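Serine-tRNA ligase (PDB 6BLJ) probably attaches serine to its cognate tRNA in the cytosol at the expense of ATP, as a class II aminoacyl-tRNA synthetase, and here holds AMP. Local coordinates at residues E86-V91 against A110-N115; D93-L98 against K118-Y123; I327-Q332 against Y404-S409; A393-A398 against T448-C453. One frame throughout, in Å; residues are numbered along the deposited sequence. Where two conformers were deposited one is given.

Overall arrangement
The four contacts fall into two pairs on opposite sides of the centre of an elongated chain, the first pair far out on the arm. Contact 1 and contact 2 lie in the N-terminal tRNA-binding arm, with centres 8 Å apart; they share helix 114-147, and Leu120 packs against Leu87, Val91 and Leu112. Contact 3 and contact 4 lie in the class II core, again with centres 8 Å apart, and both touch AMP. There, strands 387-394 and 404-412 are neighbours in one sheet, and the Ile327 carbonyl probably accepts a hydrogen bond from Ser449. The centres of contacts 2 and 3 are about 69 Å apart, so the arm contacts are remote from the nucleotide.

Contact 1 (E86-V91 against A110-N115); sequences ELPKEV and AKLNTN
Pro88 and Val91 meet Leu112 where the chain turns at the far end of the helical arm, in the N-terminal tRNA-binding domain of seryl-tRNA synthetases. Segment 86-91 enters short helix 89-93, while 110-115 leads into the long arm helix 114-147. Glu86 reaches that long helix through its backbone, its carbonyl accepting a hydrogen bond from the side-chain amide of Gln116. Leu87 follows; its side chain stays 5.1 Å from segment 110-115 at the nearest and packs instead on Leu120. Pro88 makes the closest approach of the pair of segments, its ring carbon CD lying 3.9 Å from Leu112 CD2, with the two side chains crossing at a slant. It is also the N-cap residue of helix 89-93, and its carbonyl receives Val91 N at 3.0 Å, so the first helical turn brings Val91 round to the same leucine. Val91 CG2 then stands 4.4 Å from Leu112 CD2, a looser touch than that of the proline. On the other segment, Leu112 is buried and its backbone carbonyl is bonded by Arg74 of helix 38-76. Next to it Asn113 caps helix 114-147 by accepting a bond from Gln116 N at its OD1. The leucine's CG lies anti to its carbonyl carbon (chi1 -54°), which sends the branch across to segment 86-91, where the single methyl CD2 meets both Pro88 CD and Val91 CG2.

Contact 2 (D93-L98 against K118-Y123); sequences DDVYAL and KKLSTY
Within the tRNA-binding arm, the loop that follows helix 89-93 rests its apolar side chains on one flank of the long helix 114-147, and Val95 and Leu98 meet Leu120 and Tyr123 there. The two inward side chains of the helix are three residues apart, about one turn, while Val95 and Leu98 are spaced alike on a bend whose backbone has helical angles and a Leu98 N to Val95 O bond of 3.2 Å. Val95 does most of the touching with one branch. Its CG1 lies 3.6 Å from Tyr123 CE2, coming in at the ring edge near the ring plane, and the same methyl is 3.8 Å from Leu120 CD1. Val95 and Leu120 run past each other in opposite directions, whereas the valine crosses Tyr123 at a slant. Leu98 differs: it points at Leu120 tip to tip, CD2 to CD2 at 4.1 Å. The two branches of Leu120 thus have separate partners, CD1 the valine and CD2 the leucine. In both Leu120 and Tyr123 CG stands anti to the backbone N (chi1 174° and 173°), which carries the two side chains off the helix in a similar way. Beyond the segments, Leu120 also packs on Ile67 of helix 38-76, and the Tyr123 ring meets that of His128. Every approach between the two segments is made by carbon atoms of side chains, which is consistent with van der Waals and hydrophobic packing holding loop to helix here.

Contact 3 (I327-Q332 against Y404-S409); sequences IFRVHQ and YRELVS. With AMP (adenosine monophosphate), chain D.
Phe328 and Arg405 make the main direct contact between the two segments, beside the AMP site, an aromatic ring against a guanidinium. Phe328 CZ sits 3.5 Å above the guanidinium plane of Arg405, over its centre, yet the two planes are 49° apart, so the groups are not stacked in parallel. Nearer its backbone, Arg405 also sets CB and CG against the CZ-CE2 end of the ring. Bends at chi2 and chi3 fold the arginine back, which lets its aliphatic part and its guanidinium both meet the ring. Phe328 also makes a cation-pi pair with Arg450.

Charge gathers next to this. Arg329 NH2 and Arg405 NH2 are 4.0 Å apart, edge to edge, gathered round Asp323 OD2, which forms salt bridges with both. Glu406 OE2 is paired with Arg450, while its distance of 4.4 Å from Arg329 NH2 is too long for a salt bridge.

Hydrogen bonds to AMP come from both segments. Val330 reads the adenine edge through its backbone: its N donates to N1 at 2.9 Å, nearly straight at 171°, and its O accepts from N6 at 2.8 Å. Leu407 O accepts a hydrogen bond from ribose O2', and Ser409 OG donates to phosphate O3P at 2.6 Å.

The loop carrying Phe328 joins antiparallel strands 304-313 and 332-342 and is the motif 2 loop of class II synthetases; strand 404-412 runs beside 387-394, where Leu407 and Val408 face Leu391 in a classic beta bulge. Helix 448-458 adjoins both segments, touching Val330 through Ser449 and Leu407 through Arg450.

Contact 4 (A393-A398 against T448-C453); sequences AWFPGA and TSRTLC. With AMP (adenosine monophosphate), chain D.
Phe395 reaches helix 448-458 with the outer end of its ring, meeting Arg450 and Cys453 one turn apart. This is the close-packed part of the contact, and all three residues are buried. Phe395 CE2 is 4.0 Å from Cys453 CB, and CZ is 4.0 Å from the carbonyl oxygen of Arg450, which lies at the ring edge near its plane. Phe395 CG is anti to the carbonyl carbon (chi1 -76°), the turn that brings the ring to the helix. Farther along the same helix side, Cys454 and Glu457 also touch the ring.

The looser side begins just after Phe395. Pro396, Gly397 and Ala398 complete a type I beta turn, closed by Ala398 N to Phe395 O at 3.0 Å, which bends the chain off the helix segment; Gly397 and Ala398 are partly exposed. The turn is tied farther down the same helix by Gly397 N to Glu457 OE1, and to Lys190 through the Gly397 carbonyl.

Arg450 joins this packing to the nucleotide. Its carbonyl and CG are near Phe395, while the side chain, bent at chi3 (-65°), lays one guanidinium face against the ribose: AMP C2' is 3.5 Å above the Arg450 plane, displaced toward its rim, and Arg450 NH2 is 3.7 Å from AMP C4. NE bonds to the Phe328 carbonyl, which with the nearby Glu406 carboxylate fixes the group's rotation. An arginine held flat against the bound adenosine from the helix after the last long strand of the sheet is the motif 3 arrangement of class II aminoacyl-tRNA synthetases.

Contact 1 (E86-V91 against A110-N115)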
# COMPACT_ATOMS: atom_id res chain seq x y z
N GLU A 86 -22.57 -52.28 21.22
CA GLU A 86 -21.84 -51.35 20.37
C GLU A 86 -21.63 -51.96 18.99
O GLU A 86 -21.73 -53.18 18.80
CB GLU A 86 -20.49 -50.99 20.99
CG GLU A 86 -20.58 -50.33 22.36
CD GLU A 86 -21.39 -49.04 22.33
OE1 GLU A 86 -21.12 -48.19 21.46
OE2 GLU A 86 -22.30 -48.89 23.17
N LEU A 87 -21.36 -51.10 18.00
CA LEU A 87 -20.99 -51.56 16.67
C LEU A 87 -19.60 -52.19 16.70
O LEU A 87 -18.68 -51.62 17.30
CB LEU A 87 -20.99 -50.40 15.65
CG LEU A 87 -22.23 -49.53 15.46
CD1 LEU A 87 -21.91 -48.33 14.58
CD2 LEU A 87 -23.35 -50.35 14.86
N PRO A 88 -19.41 -53.34 16.06
CA PRO A 88 -18.06 -53.92 15.99
C PRO A 88 -17.10 -52.99 15.27
O PRO A 88 -17.47 -52.28 14.33
CB PRO A 88 -18.27 -55.22 15.21
CG PRO A 88 -19.72 -55.53 15.38
CD PRO A 88 -20.42 -54.21 15.45
N LYS A 89 -15.84 -53.00 15.72
CA LYS A 89 -14.80 -52.19 15.09
C LYS A 89 -14.71 -52.46 13.59
O LYS A 89 -14.44 -51.54 12.82
CB LYS A 89 -13.45 -52.45 15.75
N GLU A 90 -14.94 -53.71 13.17
CA GLU A 90 -14.85 -54.07 11.75
C GLU A 90 -15.90 -53.34 10.92
O GLU A 90 -15.64 -53.01 9.75
CB GLU A 90 -14.99 -55.58 11.58
N VAL A 91 -17.08 -53.08 11.49
CA VAL A 91 -18.09 -52.32 10.77
C VAL A 91 -17.68 -50.85 10.64
O VAL A 91 -17.61 -50.31 9.53
CB VAL A 91 -19.46 -52.47 11.46
CG1 VAL A 91 -20.46 -51.48 10.91
CG2 VAL A 91 -19.97 -53.90 11.29
N ALA A 110 -27.75 -58.89 8.71
CA ALA A 110 -28.24 -59.92 9.62
C ALA A 110 -27.29 -60.16 10.78
O ALA A 110 -27.73 -60.64 11.83
CB ALA A 110 -28.48 -61.23 8.87
N LYS A 111 -26.01 -59.83 10.62
CA LYS A 111 -25.05 -59.94 11.71
C LYS A 111 -25.33 -58.97 12.85
O LYS A 111 -24.89 -59.21 13.98
CB LYS A 111 -23.63 -59.72 11.18
CG LYS A 111 -23.18 -60.71 10.12
CD LYS A 111 -21.82 -60.32 9.57
CE LYS A 111 -21.34 -61.28 8.49
NZ LYS A 111 -20.02 -60.86 7.95
N LEU A 112 -26.05 -57.88 12.59
CA LEU A 112 -26.32 -56.84 13.57
C LEU A 112 -27.76 -56.94 14.06
O LEU A 112 -28.68 -57.14 13.27
CB LEU A 112 -26.07 -55.45 12.97
CG LEU A 112 -24.69 -55.25 12.34
CD1 LEU A 112 -24.65 -54.00 11.46
CD2 LEU A 112 -23.63 -55.19 13.44
N ASN A 113 -27.95 -56.80 15.38
CA ASN A 113 -29.30 -56.73 15.91
C ASN A 113 -29.89 -55.35 15.61
O ASN A 113 -29.23 -54.46 15.07
CB ASN A 113 -29.33 -57.07 17.41
CG ASN A 113 -28.65 -56.02 18.30
OD1 ASN A 113 -28.58 -54.82 17.98
ND2 ASN A 113 -28.16 -56.48 19.46
N THR A 114 -31.17 -55.16 15.94
CA THR A 114 -31.85 -53.95 15.50
C THR A 114 -31.33 -52.72 16.24
O THR A 114 -31.24 -51.63 15.65
CB THR A 114 -33.36 -54.11 15.68
OG1 THR A 114 -33.80 -55.20 14.85
CG2 THR A 114 -34.08 -52.83 15.26
N ASN A 115 -30.96 -52.86 17.52
CA ASN A 115 -30.31 -51.76 18.22
C ASN A 115 -29.02 -51.35 17.53
O ASN A 115 -28.73 -50.15 17.38
CB ASN A 115 -30.03 -52.14 19.68
CG ASN A 115 -31.29 -52.22 20.52
OD1 ASN A 115 -32.26 -51.49 20.29
ND2 ASN A 115 -31.29 -53.11 21.51

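Contact 2 (D93-L98 against K118-Y123)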
# COMPACT_ATOMS: atom_id res chain seq x y z
N ASP A 93 -14.83 -49.54 10.88
CA ASP A 93 -13.63 -49.37 10.08
C ASP A 93 -13.96 -49.17 8.60
O ASP A 93 -13.19 -48.51 7.89
CB ASP A 93 -12.71 -50.59 10.24
CG ASP A 93 -11.91 -50.56 11.53
OD1 ASP A 93 -11.88 -49.51 12.20
OD2 ASP A 93 -11.32 -51.61 11.87
N ASP A 94 -15.09 -49.71 8.14
CA ASP A 94 -15.45 -49.64 6.73
C ASP A 94 -16.94 -49.92 6.51
O ASP A 94 -17.32 -51.05 6.19
CB ASP A 94 -14.62 -50.66 5.93
CG ASP A 94 -14.77 -50.49 4.43
OD1 ASP A 94 -15.34 -49.46 3.99
OD2 ASP A 94 -14.33 -51.39 3.69
N VAL A 95 -17.79 -48.90 6.66
CA VAL A 95 -19.22 -49.17 6.53
C VAL A 95 -19.60 -49.48 5.09
O VAL A 95 -20.61 -50.14 4.85
CB VAL A 95 -20.08 -48.00 7.05
CG1 VAL A 95 -19.88 -47.80 8.53
CG2 VAL A 95 -19.77 -46.71 6.29
N TYR A 96 -18.80 -49.02 4.12
CA TYR A 96 -19.11 -49.25 2.71
C TYR A 96 -19.18 -50.74 2.38
O TYR A 96 -19.96 -51.13 1.50
CB TYR A 96 -18.06 -48.57 1.85
CG TYR A 96 -18.10 -47.06 1.92
CD1 TYR A 96 -18.89 -46.34 1.04
CD2 TYR A 96 -17.36 -46.37 2.88
CE1 TYR A 96 -18.94 -44.97 1.09
CE2 TYR A 96 -17.40 -44.97 2.94
CZ TYR A 96 -18.21 -44.29 2.04
OH TYR A 96 -18.28 -42.92 2.06
N ALA A 97 -18.40 -51.58 3.06
CA ALA A 97 -18.35 -52.99 2.68
C ALA A 97 -19.66 -53.71 2.97
O ALA A 97 -19.89 -54.78 2.40
CB ALA A 97 -17.19 -53.68 3.39
N LEU A 98 -20.53 -53.14 3.82
CA LEU A 98 -21.78 -53.80 4.17
C LEU A 98 -22.89 -53.55 3.15
O LEU A 98 -23.89 -54.27 3.16
CB LEU A 98 -22.28 -53.33 5.54
CG LEU A 98 -21.67 -53.88 6.84
CD1 LEU A 98 -20.21 -53.49 6.98
CD2 LEU A 98 -22.47 -53.39 8.04
N LYS A 118 -29.67 -49.31 14.35
CA LYS A 118 -30.00 -47.90 14.54
C LYS A 118 -28.76 -47.10 14.92
O LYS A 118 -28.65 -45.94 14.52
CB LYS A 118 -31.09 -47.76 15.61
CG LYS A 118 -32.36 -48.55 15.32
CD LYS A 118 -33.54 -48.06 16.15
CE LYS A 118 -34.24 -49.22 16.84
NZ LYS A 118 -35.72 -49.00 16.87
N LYS A 119 -27.81 -47.72 15.63
CA LYS A 119 -26.55 -47.04 15.91
C LYS A 119 -25.76 -46.81 14.63
O LYS A 119 -25.10 -45.78 14.47
CB LYS A 119 -25.69 -47.87 16.88
CG LYS A 119 -26.05 -47.79 18.35
CD LYS A 119 -24.96 -48.49 19.16
CE LYS A 119 -25.08 -48.25 20.65
NZ LYS A 119 -26.04 -49.18 21.30
N LEU A 120 -25.78 -47.80 13.73
CA LEU A 120 -25.06 -47.69 12.48
C LEU A 120 -25.58 -46.52 11.65
O LEU A 120 -24.80 -45.76 11.07
CB LEU A 120 -25.16 -49.01 11.72
CG LEU A 120 -24.58 -49.09 10.30
CD1 LEU A 120 -23.09 -48.74 10.36
CD2 LEU A 120 -24.80 -50.47 9.70
N SER A 121 -26.91 -46.38 11.57
CA SER A 121 -27.49 -45.27 10.79
C SER A 121 -27.06 -43.93 11.38
O SER A 121 -26.72 -43.00 10.64
CB SER A 121 -29.01 -45.40 10.75
OG SER A 121 -29.59 -44.41 9.90
N THR A 122 -27.09 -43.81 12.71
CA THR A 122 -26.64 -42.59 13.37
C THR A 122 -25.17 -42.32 13.07
O THR A 122 -24.77 -41.19 12.75
CB THR A 122 -26.84 -42.72 14.88
OG1 THR A 122 -28.24 -42.80 15.17
CG2 THR A 122 -26.22 -41.52 15.61
N TYR A 123 -24.34 -43.36 13.15
CA TYR A 123 -22.92 -43.23 12.85
C TYR A 123 -22.72 -42.74 11.42
O TYR A 123 -21.97 -41.79 11.17
CB TYR A 123 -22.23 -44.57 13.08
CG TYR A 123 -20.79 -44.62 12.65
CD1 TYR A 123 -19.79 -44.09 13.44
CD2 TYR A 123 -20.43 -45.23 11.45
CE1 TYR A 123 -18.46 -44.14 13.04
CE2 TYR A 123 -19.11 -45.28 11.05
CZ TYR A 123 -18.13 -44.74 11.85
OH TYR A 123 -16.81 -44.79 11.45

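Contact 3 (I327-Q332 against Y404-S409)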
# COMPACT_ATOMS: atom_id res chain seq x y z
N ILE A 327 -2.01 19.66 -15.75
CA ILE A 327 -3.16 18.97 -15.16
C ILE A 327 -3.72 17.88 -16.09
O ILE A 327 -4.89 17.50 -15.98
CB ILE A 327 -4.23 19.98 -14.73
CG1 ILE A 327 -4.89 20.69 -15.93
CG2 ILE A 327 -3.59 21.03 -13.80
CD1 ILE A 327 -5.98 21.70 -15.48
N PHE A 328 -2.89 17.39 -17.01
CA PHE A 328 -3.27 16.27 -17.88
C PHE A 328 -3.42 14.96 -17.09
O PHE A 328 -4.35 14.19 -17.32
CB PHE A 328 -2.23 16.12 -18.99
CG PHE A 328 -2.46 14.98 -19.93
CD1 PHE A 328 -2.01 13.70 -19.61
CD2 PHE A 328 -3.09 15.18 -21.15
CE1 PHE A 328 -2.20 12.64 -20.49
CE2 PHE A 328 -3.28 14.11 -22.04
CZ PHE A 328 -2.84 12.85 -21.71
N ARG A 329 -2.47 14.68 -16.20
CA ARG A 329 -2.53 13.51 -15.34
C ARG A 329 -2.32 13.98 -13.91
O ARG A 329 -1.20 14.37 -13.54
CB ARG A 329 -1.46 12.48 -15.73
CG ARG A 329 -1.49 11.23 -14.85
CD ARG A 329 -0.33 10.28 -15.19
NE ARG A 329 -0.36 9.87 -16.59
CZ ARG A 329 -1.10 8.88 -17.07
NH1 ARG A 329 -1.88 8.18 -16.25
NH2 ARG A 329 -1.06 8.59 -18.36
N VAL A 330 -3.38 13.91 -13.10
CA VAL A 330 -3.38 14.42 -11.74
C VAL A 330 -3.97 13.35 -10.82
O VAL A 330 -4.41 12.30 -11.27
CB VAL A 330 -4.17 15.74 -11.64
CG1 VAL A 330 -3.40 16.88 -12.32
CG2 VAL A 330 -5.56 15.59 -12.28
N HIS A 331 -3.95 13.63 -9.51
CA HIS A 331 -4.57 12.76 -8.52
C HIS A 331 -6.02 13.11 -8.25
O HIS A 331 -6.71 12.31 -7.61
CB HIS A 331 -3.82 12.82 -7.18
CG HIS A 331 -2.38 12.42 -7.27
ND1 HIS A 331 -1.97 11.16 -7.64
CD2 HIS A 331 -1.25 13.12 -6.99
CE1 HIS A 331 -0.65 11.10 -7.61
NE2 HIS A 331 -0.19 12.28 -7.23
N GLN A 332 -6.49 14.26 -8.74
CA GLN A 332 -7.81 14.79 -8.40
C GLN A 332 -8.39 15.51 -9.61
O GLN A 332 -7.79 16.48 -10.10
CB GLN A 332 -7.70 15.75 -7.20
CG GLN A 332 -8.96 16.49 -6.81
CD GLN A 332 -8.66 17.60 -5.80
OE1 GLN A 332 -7.95 17.39 -4.82
NE2 GLN A 332 -9.17 18.79 -6.07
N TYR A 404 -1.95 12.42 -30.26
CA TYR A 404 -3.25 11.84 -29.94
C TYR A 404 -3.19 11.19 -28.56
O TYR A 404 -2.42 10.25 -28.35
CB TYR A 404 -3.68 10.82 -31.00
CG TYR A 404 -4.28 11.46 -32.23
CD1 TYR A 404 -5.56 12.00 -32.19
CD2 TYR A 404 -3.57 11.55 -33.43
CE1 TYR A 404 -6.14 12.61 -33.30
CE2 TYR A 404 -4.15 12.16 -34.57
CZ TYR A 404 -5.44 12.69 -34.47
OH TYR A 404 -6.05 13.31 -35.54
N ARG A 405 -4.02 11.68 -27.62
CA ARG A 405 -4.05 11.14 -26.27
C ARG A 405 -5.49 10.86 -25.85
O ARG A 405 -6.41 11.62 -26.19
CB ARG A 405 -3.40 12.09 -25.26
CG ARG A 405 -1.92 12.42 -25.55
CD ARG A 405 -1.01 11.20 -25.48
NE ARG A 405 -1.00 10.55 -24.16
CZ ARG A 405 -0.25 10.93 -23.12
NH1 ARG A 405 0.57 11.97 -23.19
NH2 ARG A 405 -0.33 10.25 -21.98
N GLU A 406 -5.66 9.79 -25.07
CA GLU A 406 -6.98 9.36 -24.65
C GLU A 406 -7.67 10.42 -23.79
O GLU A 406 -7.07 10.99 -22.86
CB GLU A 406 -6.89 8.02 -23.90
CG GLU A 406 -6.27 8.08 -22.52
CD GLU A 406 -4.75 8.17 -22.51
OE1 GLU A 406 -4.14 8.26 -23.59
OE2 GLU A 406 -4.17 8.15 -21.40
N LEU A 407 -8.92 10.71 -24.13
CA LEU A 407 -9.83 11.54 -23.34
C LEU A 407 -11.01 10.75 -22.79
O LEU A 407 -11.62 11.17 -21.80
CB LEU A 407 -10.42 12.69 -24.18
CG LEU A 407 -9.60 13.93 -24.49
CD1 LEU A 407 -10.50 15.04 -25.04
CD2 LEU A 407 -8.92 14.36 -23.23
N VAL A 408 -11.36 9.64 -23.45
CA VAL A 408 -12.57 8.87 -23.19
C VAL A 408 -12.23 7.39 -23.31
O VAL A 408 -11.49 6.98 -24.21
CB VAL A 408 -13.69 9.23 -24.19
CG1 VAL A 408 -14.80 8.17 -24.19
CG2 VAL A 408 -14.25 10.62 -23.89
N SER A 409 -12.76 6.59 -22.38
CA SER A 409 -12.82 5.15 -22.55
C SER A 409 -14.27 4.69 -22.40
O SER A 409 -15.01 5.21 -21.55
CB SER A 409 -11.92 4.44 -21.52
OG SER A 409 -12.39 4.71 -20.22
P AMP D . -10.13 5.47 -17.17
O1P AMP D . -8.70 5.07 -16.78
O2P AMP D . -11.21 5.31 -16.18
O3P AMP D . -10.45 4.80 -18.50
O5' AMP D . -10.05 7.03 -17.49
C5' AMP D . -11.16 7.72 -18.04
C4' AMP D . -10.76 9.12 -18.46
O4' AMP D . -10.49 9.93 -17.28
C3' AMP D . -9.49 9.21 -19.27
O3' AMP D . -9.70 8.96 -20.65
C2' AMP D . -9.00 10.62 -18.99
O2' AMP D . -9.72 11.56 -19.77
C1' AMP D . -9.40 10.80 -17.53
N9 AMP D . -8.31 10.48 -16.57
C8 AMP D . -7.90 9.22 -16.19
N7 AMP D . -6.91 9.22 -15.33
C5 AMP D . -6.65 10.57 -15.13
C6 AMP D . -5.71 11.24 -14.32
N6 AMP D . -4.85 10.63 -13.49
N1 AMP D . -5.69 12.59 -14.37
C2 AMP D . -6.58 13.22 -15.16
N3 AMP D . -7.52 12.69 -15.94
C4 AMP D . -7.51 11.36 -15.89

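Contact 4 (A393-A398 against T448-C453)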
# COMPACT_ATOMS: atom_id res chain seq x y z
N ALA A 393 -7.96 12.41 -28.41
CA ALA A 393 -8.08 13.75 -28.97
C ALA A 393 -6.73 14.28 -29.41
O ALA A 393 -5.67 13.84 -28.95
CB ALA A 393 -8.71 14.71 -27.96
N TRP A 394 -6.79 15.25 -30.33
CA TRP A 394 -5.62 15.92 -30.88
C TRP A 394 -5.07 16.97 -29.91
O TRP A 394 -5.80 17.86 -29.47
CB TRP A 394 -6.04 16.58 -32.20
CG TRP A 394 -5.03 17.39 -32.94
CD1 TRP A 394 -5.04 18.75 -33.12
CD2 TRP A 394 -3.87 16.90 -33.63
NE1 TRP A 394 -3.96 19.13 -33.88
CE2 TRP A 394 -3.22 18.02 -34.20
CE3 TRP A 394 -3.31 15.63 -33.81
CZ2 TRP A 394 -2.05 17.90 -34.95
CZ3 TRP A 394 -2.14 15.51 -34.56
CH2 TRP A 394 -1.53 16.65 -35.12
N PHE A 395 -3.77 16.89 -29.62
CA PHE A 395 -3.06 17.86 -28.79
C PHE A 395 -1.98 18.52 -29.63
O PHE A 395 -0.85 18.01 -29.72
CB PHE A 395 -2.46 17.19 -27.55
CG PHE A 395 -3.46 16.87 -26.46
CD1 PHE A 395 -4.26 15.74 -26.54
CD2 PHE A 395 -3.59 17.70 -25.35
CE1 PHE A 395 -5.16 15.44 -25.54
CE2 PHE A 395 -4.50 17.41 -24.34
CZ PHE A 395 -5.29 16.27 -24.44
N PRO A 396 -2.27 19.66 -30.29
CA PRO A 396 -1.29 20.24 -31.23
C PRO A 396 -0.02 20.77 -30.57
O PRO A 396 0.96 21.04 -31.28
CB PRO A 396 -2.07 21.39 -31.90
CG PRO A 396 -3.15 21.76 -30.90
CD PRO A 396 -3.52 20.45 -30.20
N GLY A 397 -0.01 20.94 -29.26
CA GLY A 397 1.21 21.32 -28.59
C GLY A 397 2.05 20.17 -28.08
O GLY A 397 3.09 20.42 -27.46
N ALA A 398 1.65 18.92 -28.30
CA ALA A 398 2.39 17.80 -27.72
C ALA A 398 3.76 17.65 -28.35
O ALA A 398 4.01 18.09 -29.47
CB ALA A 398 1.64 16.49 -27.89
N THR A 448 -12.61 16.73 -16.76
CA THR A 448 -12.54 18.12 -17.20
C THR A 448 -11.12 18.68 -17.21
O THR A 448 -10.81 19.50 -18.08
CB THR A 448 -13.48 19.01 -16.37
OG1 THR A 448 -13.12 18.95 -14.98
CG2 THR A 448 -14.95 18.55 -16.55
N SER A 449 -10.22 18.27 -16.29
CA SER A 449 -8.88 18.86 -16.32
C SER A 449 -8.13 18.49 -17.60
O SER A 449 -7.49 19.36 -18.22
CB SER A 449 -8.08 18.46 -15.06
OG SER A 449 -7.51 17.15 -15.12
N ARG A 450 -8.24 17.24 -18.06
CA ARG A 450 -7.60 16.86 -19.32
C ARG A 450 -8.34 17.44 -20.53
O ARG A 450 -7.70 17.76 -21.55
CB ARG A 450 -7.51 15.33 -19.43
CG ARG A 450 -6.67 14.82 -20.62
CD ARG A 450 -6.51 13.30 -20.61
NE ARG A 450 -5.73 12.85 -19.45
CZ ARG A 450 -5.31 11.60 -19.28
NH1 ARG A 450 -5.58 10.68 -20.21
NH2 ARG A 450 -4.59 11.29 -18.21
N THR A 451 -9.67 17.54 -20.48
CA THR A 451 -10.40 18.21 -21.56
C THR A 451 -10.03 19.69 -21.64
O THR A 451 -9.89 20.24 -22.73
CB THR A 451 -11.92 18.00 -21.41
OG1 THR A 451 -12.23 16.60 -21.52
CG2 THR A 451 -12.72 18.76 -22.47
N LEU A 452 -9.82 20.34 -20.48
CA LEU A 452 -9.35 21.74 -20.48
C LEU A 452 -7.97 21.87 -21.12
O LEU A 452 -7.72 22.82 -21.86
CB LEU A 452 -9.28 22.31 -19.05
CG LEU A 452 -10.54 22.70 -18.26
CD1 LEU A 452 -10.12 23.20 -16.87
CD2 LEU A 452 -11.39 23.76 -19.00
N CYS A 453 -7.05 20.93 -20.84
CA CYS A 453 -5.77 20.92 -21.55
C CYS A 453 -5.96 20.87 -23.06
O CYS A 453 -5.26 21.55 -23.82
CB CYS A 453 -4.94 19.72 -21.10
SG CYS A 453 -4.41 19.81 -19.38
P AMP D . -10.13 5.47 -17.17
O1P AMP D . -8.70 5.07 -16.78
O2P AMP D . -11.21 5.31 -16.18
O3P AMP D . -10.45 4.80 -18.50
O5' AMP D . -10.05 7.03 -17.49
C5' AMP D . -11.16 7.72 -18.04
C4' AMP D . -10.76 9.12 -18.46
O4' AMP D . -10.49 9.93 -17.28
C3' AMP D . -9.49 9.21 -19.27
O3' AMP D . -9.70 8.96 -20.65
C2' AMP D . -9.00 10.62 -18.99
O2' AMP D . -9.72 11.56 -19.77
C1' AMP D . -9.40 10.80 -17.53
N9 AMP D . -8.31 10.48 -16.57
C8 AMP D . -7.90 9.22 -16.19
N7 AMP D . -6.91 9.22 -15.33
C5 AMP D . -6.65 10.57 -15.13
C6 AMP D . -5.71 11.24 -14.32
N6 AMP D . -4.85 10.63 -13.49
N1 AMP D . -5.69 12.59 -14.37
C2 AMP D . -6.58 13.22 -15.16
N3 AMP D . -7.52 12.69 -15.94
C4 AMP D . -7.51 11.36 -15.89